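Local coordinates for uncharacterized protein (Pseudomonas aeruginosa UCBPP-PA14, PDB 3FD9) that negatively regulates the type III secretion regulon, probably by disrupting self-association and DNA binding of the transcriptional activator ExsA, at residues P41-R44 and L45-L48; V69-I72 and L73-A77; G109-E112 and S113-Q117. One frame throughout, in Å; residues are numbered along the deposited sequence.

Interaction 1 of 3, residues P41-R44 and L45-L48; sequences PRLR and LEQL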
ATOM      1  N   PRO A  41     -24.817  -1.362  -3.331  1.00 42.19           N
ATOM      2  CA  PRO A  41     -25.208  -1.722  -4.694  1.00 45.41           C
ATOM      3  C   PRO A  41     -24.173  -1.212  -5.680  1.00 46.07           C
ATOM      4  O   PRO A  41     -23.573  -0.175  -5.427  1.00 45.87           O
ATOM      5  CB  PRO A  41     -26.508  -0.942  -4.895  1.00 46.77           C
ATOM      6  CG  PRO A  41     -27.049  -0.735  -3.526  1.00 45.08           C
ATOM      7  CD  PRO A  41     -25.873  -0.613  -2.626  1.00 44.09           C
ATOM      8  N   ARG A  42     -23.976  -1.917  -6.784  1.00 62.64           N
ATOM      9  CA  ARG A  42     -22.990  -1.515  -7.786  1.00 64.71           C
ATOM     10  C   ARG A  42     -23.115  -0.040  -8.179  1.00 63.79           C
ATOM     11  O   ARG A  42     -22.117   0.638  -8.438  1.00 63.54           O
ATOM     12  CB  ARG A  42     -23.122  -2.395  -9.030  1.00 67.95           C
ATOM     13  CG  ARG A  42     -21.985  -2.279 -10.035  1.00 74.68           C
ATOM     14  CD  ARG A  42     -22.533  -2.401 -11.465  1.00 87.12           C
ATOM     15  NE  ARG A  42     -23.772  -3.178 -11.497  1.00 93.95           N
ATOM     16  CZ  ARG A  42     -24.981  -2.643 -11.679  1.00 96.99           C
ATOM     17  NH1 ARG A  42     -25.113  -1.328 -11.855  1.00 97.78           N
ATOM     18  NH2 ARG A  42     -26.063  -3.418 -11.692  1.00100.16           N
ATOM     19  N   LEU A  43     -24.350   0.446  -8.224  1.00 60.38           N
ATOM     20  CA  LEU A  43     -24.621   1.813  -8.649  1.00 60.40           C
ATOM     21  C   LEU A  43     -24.182   2.824  -7.597  1.00 57.54           C
ATOM     22  O   LEU A  43     -23.690   3.896  -7.931  1.00 57.95           O
ATOM     23  CB  LEU A  43     -26.111   1.978  -8.976  1.00 63.81           C
ATOM     24  CG  LEU A  43     -26.665   3.325  -9.469  1.00 69.65           C
ATOM     25  CD1 LEU A  43     -26.898   4.291  -8.313  1.00 71.54           C
ATOM     26  CD2 LEU A  43     -25.766   3.964 -10.527  1.00 71.54           C
ATOM     27  N   ARG A  44     -24.366   2.483  -6.328  1.00 48.98           N
ATOM     28  CA  ARG A  44     -23.988   3.375  -5.238  1.00 47.17           C
ATOM     29  C   ARG A  44     -22.480   3.420  -5.085  1.00 45.43           C
ATOM     30  O   ARG A  44     -21.899   4.455  -4.766  1.00 45.23           O
ATOM     31  CB  ARG A  44     -24.623   2.911  -3.934  1.00 47.83           C
ATOM     32  CG  ARG A  44     -26.114   3.154  -3.864  1.00 51.55           C
ATOM     33  CD  ARG A  44     -26.423   4.632  -3.694  1.00 53.38           C
ATOM     34  NE  ARG A  44     -27.856   4.865  -3.581  1.00 64.01           N
ATOM     35  CZ  ARG A  44     -28.605   5.384  -4.548  1.00 69.27           C
ATOM     36  NH1 ARG A  44     -28.048   5.741  -5.697  1.00 70.60           N
ATOM     37  NH2 ARG A  44     -29.910   5.550  -4.366  1.00 73.55           N
ATOM     38  N   LEU A  45     -21.847   2.276  -5.308  1.00 38.75           N
ATOM     39  CA  LEU A  45     -20.396   2.198  -5.277  1.00 35.91           C
ATOM     40  C   LEU A  45     -19.756   3.160  -6.259  1.00 34.46           C
ATOM     41  O   LEU A  45     -18.785   3.813  -5.926  1.00 32.10           O
ATOM     42  CB  LEU A  45     -19.918   0.777  -5.577  1.00 36.32           C
ATOM     43  CG  LEU A  45     -19.281   0.051  -4.405  1.00 36.43           C
ATOM     44  CD1 LEU A  45     -18.276  -0.955  -4.937  1.00 38.01           C
ATOM     45  CD2 LEU A  45     -18.588   1.047  -3.514  1.00 36.71           C
ATOM     46  N   GLU A  46     -20.283   3.226  -7.477  1.00 59.92           N
ATOM     47  CA  GLU A  46     -19.709   4.102  -8.488  1.00 61.79           C
ATOM     48  C   GLU A  46     -20.018   5.553  -8.151  1.00 59.15           C
ATOM     49  O   GLU A  46     -19.207   6.438  -8.401  1.00 59.92           O
ATOM     50  CB  GLU A  46     -20.210   3.745  -9.891  1.00 64.45           C
ATOM     51  CG  GLU A  46     -21.562   4.350 -10.251  1.00 76.87           C
ATOM     52  CD  GLU A  46     -22.032   3.996 -11.663  1.00 91.13           C
ATOM     53  OE1 GLU A  46     -21.579   2.964 -12.211  1.00 95.88           O
ATOM     54  OE2 GLU A  46     -22.863   4.752 -12.219  1.00 93.11           O
ATOM     55  N   GLN A  47     -21.177   5.802  -7.557  1.00 38.04           N
ATOM     56  CA  GLN A  47     -21.503   7.163  -7.145  1.00 36.66           C
ATOM     57  C   GLN A  47     -20.558   7.618  -6.055  1.00 33.85           C
ATOM     58  O   GLN A  47     -20.097   8.758  -6.055  1.00 35.12           O
ATOM     59  CB  GLN A  47     -22.950   7.289  -6.677  1.00 38.27           C
ATOM     60  CG  GLN A  47     -23.939   7.429  -7.819  1.00 40.82           C
ATOM     61  CD  GLN A  47     -25.355   7.158  -7.386  1.00 44.79           C
ATOM     62  OE1 GLN A  47     -25.605   6.868  -6.224  1.00 47.91           O
ATOM     63  NE2 GLN A  47     -26.295   7.249  -8.320  1.00 53.15           N
ATOM     64  N   LEU A  48     -20.265   6.716  -5.127  1.00 32.85           N
ATOM     65  CA  LEU A  48     -19.315   6.999  -4.068  1.00 31.22           C
ATOM     66  C   LEU A  48     -17.946   7.311  -4.646  1.00 31.56           C
ATOM     67  O   LEU A  48     -17.274   8.234  -4.200  1.00 30.66           O
ATOM     68  CB  LEU A  48     -19.200   5.813  -3.117  1.00 29.76           C
ATOM     69  CG  LEU A  48     -18.001   5.900  -2.174  1.00 28.00           C
ATOM     70  CD1 LEU A  48     -18.220   7.032  -1.166  1.00 29.72           C
ATOM     71  CD2 LEU A  48     -17.761   4.583  -1.468  1.00 27.55           C
TER

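Interaction 2 of 3, residues V69-I72 and L73-A77; sequences VRQI and LLCAA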
ATOM      1  N   VAL A  69     -15.988   4.799   6.969  1.00 25.87           N
ATOM      2  CA  VAL A  69     -16.725   3.685   6.384  1.00 32.79           C
ATOM      3  C   VAL A  69     -18.183   3.684   6.853  1.00 27.51           C
ATOM      4  O   VAL A  69     -19.100   3.598   6.029  1.00 27.88           O
ATOM      5  CB  VAL A  69     -16.084   2.322   6.679  1.00 31.57           C
ATOM      6  CG1 VAL A  69     -17.013   1.211   6.227  1.00 28.41           C
ATOM      7  CG2 VAL A  69     -14.745   2.205   5.985  1.00 30.32           C
ATOM      8  N   ARG A  70     -18.406   3.787   8.161  1.00 31.62           N
ATOM      9  CA  ARG A  70     -19.769   3.763   8.678  1.00 33.05           C
ATOM     10  C   ARG A  70     -20.627   4.859   8.043  1.00 33.36           C
ATOM     11  O   ARG A  70     -21.740   4.586   7.581  1.00 35.36           O
ATOM     12  CB  ARG A  70     -19.806   3.879  10.205  1.00 33.56           C
ATOM     13  CG  ARG A  70     -21.049   3.250  10.806  1.00 37.09           C
ATOM     14  CD  ARG A  70     -21.239   3.589  12.279  1.00 46.42           C
ATOM     15  NE  ARG A  70     -22.131   4.732  12.485  1.00 49.07           N
ATOM     16  CZ  ARG A  70     -21.771   5.861  13.083  1.00 46.82           C
ATOM     17  NH1 ARG A  70     -20.538   5.993  13.548  1.00 41.96           N
ATOM     18  NH2 ARG A  70     -22.643   6.850  13.232  1.00 49.63           N
ATOM     19  N   GLN A  71     -20.103   6.084   8.017  1.00 29.40           N
ATOM     20  CA  GLN A  71     -20.821   7.225   7.458  1.00 29.27           C
ATOM     21  C   GLN A  71     -21.205   6.994   6.009  1.00 28.95           C
ATOM     22  O   GLN A  71     -22.311   7.329   5.589  1.00 31.28           O
ATOM     23  CB  GLN A  71     -20.002   8.505   7.582  1.00 27.54           C
ATOM     24  CG  GLN A  71     -20.045   9.126   8.976  1.00 27.63           C
ATOM     25  CD  GLN A  71     -21.441   9.585   9.380  1.00 32.64           C
ATOM     26  OE1 GLN A  71     -22.107  10.319   8.639  1.00 39.52           O
ATOM     27  NE2 GLN A  71     -21.889   9.158  10.561  1.00 33.52           N
ATOM     28  N   ILE A  72     -20.291   6.419   5.240  1.00 26.49           N
ATOM     29  CA  ILE A  72     -20.599   6.047   3.867  1.00 25.76           C
ATOM     30  C   ILE A  72     -21.836   5.157   3.838  1.00 27.30           C
ATOM     31  O   ILE A  72     -22.814   5.470   3.165  1.00 26.19           O
ATOM     32  CB  ILE A  72     -19.428   5.304   3.215  1.00 24.39           C
ATOM     33  CG1 ILE A  72     -18.263   6.262   2.999  1.00 21.48           C
ATOM     34  CG2 ILE A  72     -19.863   4.692   1.898  1.00 28.54           C
ATOM     35  CD1 ILE A  72     -17.003   5.601   2.529  1.00 27.00           C
ATOM     36  N   LEU A  73     -21.793   4.059   4.589  1.00 31.84           N
ATOM     37  CA  LEU A  73     -22.917   3.127   4.637  1.00 34.84           C
ATOM     38  C   LEU A  73     -24.189   3.816   5.121  1.00 38.10           C
ATOM     39  O   LEU A  73     -25.298   3.493   4.687  1.00 40.20           O
ATOM     40  CB  LEU A  73     -22.595   1.925   5.530  1.00 33.71           C
ATOM     41  CG  LEU A  73     -21.451   1.024   5.057  1.00 32.73           C
ATOM     42  CD1 LEU A  73     -21.455  -0.260   5.846  1.00 30.52           C
ATOM     43  CD2 LEU A  73     -21.547   0.724   3.572  1.00 31.17           C
ATOM     44  N   LEU A  74     -24.017   4.771   6.025  1.00 39.17           N
ATOM     45  CA  LEU A  74     -25.140   5.485   6.600  1.00 41.36           C
ATOM     46  C   LEU A  74     -25.809   6.333   5.530  1.00 42.60           C
ATOM     47  O   LEU A  74     -26.959   6.094   5.147  1.00 44.17           O
ATOM     48  CB  LEU A  74     -24.649   6.373   7.742  1.00 40.39           C
ATOM     49  CG  LEU A  74     -25.697   6.917   8.705  1.00 44.71           C
ATOM     50  CD1 LEU A  74     -26.679   5.832   9.085  1.00 48.47           C
ATOM     51  CD2 LEU A  74     -25.013   7.476   9.939  1.00 46.35           C
ATOM     52  N   CYS A  75     -25.065   7.320   5.045  1.00 42.07           N
ATOM     53  CA  CYS A  75     -25.558   8.243   4.041  1.00 45.08           C
ATOM     54  C   CYS A  75     -26.112   7.554   2.803  1.00 47.72           C
ATOM     55  O   CYS A  75     -27.011   8.078   2.160  1.00 50.08           O
ATOM     56  CB  CYS A  75     -24.456   9.210   3.638  1.00 43.64           C
ATOM     57  SG  CYS A  75     -23.952  10.279   4.988  1.00 49.55           S
ATOM     58  N   ALA A  76     -25.580   6.385   2.471  1.00 55.42           N
ATOM     59  CA  ALA A  76     -25.980   5.699   1.253  1.00 56.71           C
ATOM     60  C   ALA A  76     -27.325   5.009   1.416  1.00 60.64           C
ATOM     61  O   ALA A  76     -27.962   4.634   0.432  1.00 62.96           O
ATOM     62  CB  ALA A  76     -24.921   4.699   0.840  1.00 55.74           C
ATOM     63  N   ALA A  77     -27.764   4.848   2.660  1.00 53.65           N
ATOM     64  CA  ALA A  77     -29.009   4.133   2.930  1.00 57.15           C
ATOM     65  C   ALA A  77     -30.252   5.003   2.724  1.00 60.23           C
ATOM     66  O   ALA A  77     -31.374   4.493   2.704  1.00 63.67           O
ATOM     67  CB  ALA A  77     -28.991   3.534   4.331  1.00 57.73           C
TER

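Interaction 3 of 3, residues G109-E112 and S113-Q117; sequences GWWE and SLLDQ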
ATOM      1  N   GLY A 109      -2.436  25.625  -1.755  1.00 27.79           N
ATOM      2  CA  GLY A 109      -2.646  25.278  -3.148  1.00 28.75           C
ATOM      3  C   GLY A 109      -3.557  26.292  -3.805  1.00 30.88           C
ATOM      4  O   GLY A 109      -3.341  26.703  -4.941  1.00 34.80           O
ATOM      5  N   TRP A 110      -4.585  26.697  -3.075  1.00 36.85           N
ATOM      6  CA  TRP A 110      -5.501  27.719  -3.551  1.00 36.66           C
ATOM      7  C   TRP A 110      -4.782  29.063  -3.703  1.00 36.94           C
ATOM      8  O   TRP A 110      -4.798  29.658  -4.773  1.00 38.57           O
ATOM      9  CB  TRP A 110      -6.698  27.840  -2.611  1.00 36.04           C
ATOM     10  CG  TRP A 110      -7.662  28.877  -3.028  1.00 37.93           C
ATOM     11  CD1 TRP A 110      -8.733  28.717  -3.861  1.00 37.88           C
ATOM     12  CD2 TRP A 110      -7.650  30.256  -2.649  1.00 36.51           C
ATOM     13  NE1 TRP A 110      -9.389  29.914  -4.020  1.00 38.99           N
ATOM     14  CE2 TRP A 110      -8.741  30.875  -3.285  1.00 36.36           C
ATOM     15  CE3 TRP A 110      -6.823  31.028  -1.832  1.00 36.42           C
ATOM     16  CZ2 TRP A 110      -9.026  32.223  -3.127  1.00 37.99           C
ATOM     17  CZ3 TRP A 110      -7.106  32.370  -1.676  1.00 39.35           C
ATOM     18  CH2 TRP A 110      -8.196  32.955  -2.324  1.00 42.39           C
ATOM     19  N   TRP A 111      -4.143  29.535  -2.638  1.00 33.44           N
ATOM     20  CA  TRP A 111      -3.364  30.762  -2.713  1.00 34.37           C
ATOM     21  C   TRP A 111      -2.472  30.739  -3.943  1.00 37.07           C
ATOM     22  O   TRP A 111      -2.544  31.610  -4.800  1.00 40.97           O
ATOM     23  CB  TRP A 111      -2.508  30.931  -1.462  1.00 33.07           C
ATOM     24  CG  TRP A 111      -1.658  32.159  -1.472  1.00 32.77           C
ATOM     25  CD1 TRP A 111      -2.088  33.448  -1.381  1.00 36.73           C
ATOM     26  CD2 TRP A 111      -0.230  32.221  -1.569  1.00 35.27           C
ATOM     27  NE1 TRP A 111      -1.020  34.312  -1.416  1.00 37.16           N
ATOM     28  CE2 TRP A 111       0.132  33.582  -1.532  1.00 37.78           C
ATOM     29  CE3 TRP A 111       0.777  31.258  -1.684  1.00 35.25           C
ATOM     30  CZ2 TRP A 111       1.456  34.004  -1.606  1.00 39.66           C
ATOM     31  CZ3 TRP A 111       2.088  31.676  -1.753  1.00 36.34           C
ATOM     32  CH2 TRP A 111       2.418  33.037  -1.715  1.00 40.00           C
ATOM     33  N   GLU A 112      -1.636  29.719  -4.028  1.00 43.94           N
ATOM     34  CA  GLU A 112      -0.750  29.532  -5.164  1.00 44.18           C
ATOM     35  C   GLU A 112      -1.420  29.821  -6.516  1.00 45.81           C
ATOM     36  O   GLU A 112      -0.812  30.435  -7.393  1.00 47.82           O
ATOM     37  CB  GLU A 112      -0.243  28.099  -5.141  1.00 42.65           C
ATOM     38  CG  GLU A 112       0.980  27.850  -5.958  1.00 45.43           C
ATOM     39  CD  GLU A 112       1.333  26.391  -5.975  1.00 47.72           C
ATOM     40  OE1 GLU A 112       0.418  25.560  -6.181  1.00 51.35           O
ATOM     41  OE2 GLU A 112       2.522  26.076  -5.770  1.00 48.44           O
ATOM     42  N   SER A 113      -2.662  29.366  -6.676  1.00 44.73           N
ATOM     43  CA  SER A 113      -3.403  29.511  -7.929  1.00 46.22           C
ATOM     44  C   SER A 113      -3.701  30.958  -8.273  1.00 47.98           C
ATOM     45  O   SER A 113      -3.787  31.301  -9.448  1.00 51.33           O
ATOM     46  CB  SER A 113      -4.727  28.749  -7.873  1.00 45.96           C
ATOM     47  OG  SER A 113      -4.521  27.353  -7.769  1.00 49.91           O
ATOM     48  N   LEU A 114      -3.896  31.800  -7.262  1.00 42.04           N
ATOM     49  CA  LEU A 114      -4.107  33.220  -7.516  1.00 43.89           C
ATOM     50  C   LEU A 114      -2.918  33.786  -8.277  1.00 45.95           C
ATOM     51  O   LEU A 114      -3.086  34.464  -9.284  1.00 47.07           O
ATOM     52  CB  LEU A 114      -4.274  33.998  -6.215  1.00 44.37           C
ATOM     53  CG  LEU A 114      -5.465  33.707  -5.311  1.00 45.53           C
ATOM     54  CD1 LEU A 114      -5.428  34.670  -4.137  1.00 42.83           C
ATOM     55  CD2 LEU A 114      -6.781  33.835  -6.079  1.00 48.38           C
ATOM     56  N   LEU A 115      -1.719  33.493  -7.786  1.00 64.29           N
ATOM     57  CA  LEU A 115      -0.487  34.026  -8.355  1.00 66.63           C
ATOM     58  C   LEU A 115      -0.288  33.608  -9.809  1.00 66.95           C
ATOM     59  O   LEU A 115       0.418  34.274 -10.568  1.00 70.79           O
ATOM     60  CB  LEU A 115       0.712  33.585  -7.515  1.00 66.89           C
ATOM     61  CG  LEU A 115       0.576  33.789  -6.003  1.00 70.49           C
ATOM     62  CD1 LEU A 115       1.898  33.508  -5.300  1.00 73.22           C
ATOM     63  CD2 LEU A 115       0.092  35.197  -5.689  1.00 71.78           C
ATOM     64  N   ASP A 116      -0.910  32.497 -10.182  1.00 48.78           N
ATOM     65  CA  ASP A 116      -0.871  31.982 -11.543  1.00 49.99           C
ATOM     66  C   ASP A 116      -1.779  30.764 -11.589  1.00 49.63           C
ATOM     67  O   ASP A 116      -1.518  29.754 -10.936  1.00 50.11           O
ATOM     68  CB  ASP A 116       0.553  31.602 -11.951  1.00 51.26           C
ATOM     69  CG  ASP A 116       0.640  31.104 -13.396  1.00 57.10           C
ATOM     70  OD1 ASP A 116      -0.397  30.676 -13.957  1.00 60.63           O
ATOM     71  OD2 ASP A 116       1.750  31.140 -13.972  1.00 59.04           O
ATOM     72  N   GLN A 117      -2.852  30.873 -12.360  1.00 54.70           N
ATOM     73  CA  GLN A 117      -3.917  29.883 -12.362  1.00 54.16           C
ATOM     74  C   GLN A 117      -3.540  28.640 -13.159  1.00 53.48           C
ATOM     75  O   GLN A 117      -4.205  27.612 -13.069  1.00 52.33           O
ATOM     76  CB  GLN A 117      -5.195  30.518 -12.930  1.00 57.39           C
ATOM     77  CG  GLN A 117      -6.432  29.626 -12.908  1.00 63.66           C
ATOM     78  CD  GLN A 117      -7.014  29.440 -11.507  1.00 70.46           C
ATOM     79  OE1 GLN A 117      -7.603  28.404 -11.207  1.00 74.61           O
ATOM     80  NE2 GLN A 117      -6.852  30.445 -10.651  1.00 69.89           N
TER

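Interaction 1 of 3, residues P41-R44 and L45-L48
Pro41 to Arg44 offer their carbonyls to the N-H groups of Leu45 to Leu48, four residues on, in the opening turns of helix 42-50, with Pro41 at the N-cap position. Leu45 N lies 3.0 Å from Pro41 O in a nearly straight bond, and Leu48 N lies 2.8 Å from Arg44 O. The bond from Glu46 N to Arg42 O is weak.

The side-chain bond joins Arg44 and Gln47, one turn apart. Arg44 NH1 donates to Gln47 OE1 at 2.7 Å, bent at the hydrogen (133°). It meets a lone pair of OE1 in the plane of the amide. The guanidinium and amide planes are nearly parallel, 19° apart. The two chains run side by side and point the same way. The bend at chi2 (-72°) lets the Arg44 chain run outward beside that of Gln47, with NH1 at the amide oxygen.

Leu43 sits between two polar neighbours. Its CD1 packs against the Gln47 amide, 3.4 Å from Gln47 CD. Its CD2 lies 3.5 Å from Glu46 OE2. Arg42 NH1 and Glu46 OE1 are 5.6 Å apart, so their charges are not in contact.

Trp83 NE1 donates a second bond to Gln47 OE1, and the Trp83 side chain also touches Leu48 and Arg44. The Arg42 side chain packs on Ala176 of the second subunit.

Gln47 OE1 is thus gripped by two donors, which should fix the turn of its amide. The Arg44 bond stays within the helix, while that from Trp83 NE1 ties it to the loop carrying Trp83. The nearby positive charge of Arg44 would probably polarise the amide oxygen.

Interaction 2 of 3, residues V69-I72 and L73-A77
Val69 and Leu73 are joined by a backbone bond one turn apart on helix 66-76, with Leu73 N 3.1 Å from Val69 O. The next three N-H groups continue the pattern. Leu74 N binds Arg70 O at 2.8 Å, Cys75 N binds Gln71 O, and Ala76 N binds Ile72 O.

The packed part of the contact holds Val69, Ile72, Cys75 and Ala76, which are buried, and Leu73 at its margin. Leu73 CG lies 3.6 Å from Val69 O, so the leucine lies over the preceding turn. Val69 and Leu73 both press on Leu36 of helix 30-39. Ile72 meets Leu64, Cys75 meets Leu87, and Ala76 touches Leu40 and Trp83. One helix face is therefore filled from several directions within the N-terminal part of the protein.

The looser part faces solvent: Leu74 is exposed, and Arg70 and Gln71 are partly so. Leu74 CD2 packs 3.6 Å from Gln71 NE2 and 4.1 Å from Arg70 NH2. The three side chains lean the same way, and the leucine methyl approaches the guanidinium obliquely. Leu74 CG is anti to the backbone N (chi1 -164°), which turns the branch back toward the two polar ends. Gln71 bends at chi2 (-64°), and its OE1 lies 4.1 Å from Cys75 SG. Leu201 of the second subunit packs on both Arg70 and Leu73.

Both polar ends have a partner about one turn earlier, Glu67, which lies outside the two segments. Arg70 NH1 forms a salt bridge with Glu67 OE1, and Gln71 NE2 donates to Glu67 OE2. The carboxylate is thus shared between a charged and a neutral donor, which probably spreads its charge and holds both polar groups beside the methyl of Leu74.

Interaction 3 of 3, residues G109-E112 and S113-Q117
Trp110 with Leu114, and Trp111 with Leu115, form two aromatic-aliphatic pairs spaced i to i+4 at the C-terminal end of helix 96-115. The chain then turns into helix 119-147, the first arm of the long helical hairpin.

The main apolar contacts are CH-pi. Leu115 CD1 sits over one face of the Trp111 six-membered ring, 3.8 Å from its centroid and displaced toward the rim. Leu114 CG stands 4.3 Å from the centroid of the Trp110 six-membered ring, again over the face. Both Leu114 methyls lie over the same face, near its outer end, with CD1 3.7 Å from Trp110 CH2 and CD2 4.0 Å from Trp110 CZ2. Both indoles have CG anti to the backbone N (chi1 179°), which sends the rings toward the next turn. Trp239 meets the Trp110 ring edge-to-face, and Trp190 does the same for Trp111.

The backbone bonds change character toward the helix end. Leu114 N donates to Trp111 O at 2.8 Å, three residues back, and the nitrogen stands well above the carbonyl plane. Its bond to Trp110 O, four back, is weak. Asp116 N also reaches Glu112 O weakly. This mixture of three- and four-residue spacings fits the last turn of a helix.

The charged groups find their partners outside the two segments. Glu112 OE2 forms salt bridges with Arg123 of the following helix and with Arg38 of the third subunit. Asp116 OD1 accepts from Ala118 N, a cap on the turn that leads into helix 119-147.

Ser113 adds a side-chain bond within the helix. Its OG donates to Gly109 O at 3.1 Å and its N does so at 3.3 Å, from opposite faces of that carbonyl plane.

How the interactions relate
Interactions 1 and 2 belong to the same N-terminal family region and touch. Leu48 CD2 of interaction 1 packs 4.0 Å from Ile72 CG2 of interaction 2, so helices 42-50 and 66-76 meet there. Trp83 serves both. Interaction 1 is a surface contact built on a polar side-chain bond. Interaction 2 is partly buried and mostly aliphatic on its inner side. Interaction 3 lies on the opposite side of the chain's centre, about 34 Å from each of the others between centres. It is also partly buried, but relies on tryptophan faces and the last turn of a helix with weak backbone bonds. Interactions 1 and 2 approach the second subunit, interaction 3 the third.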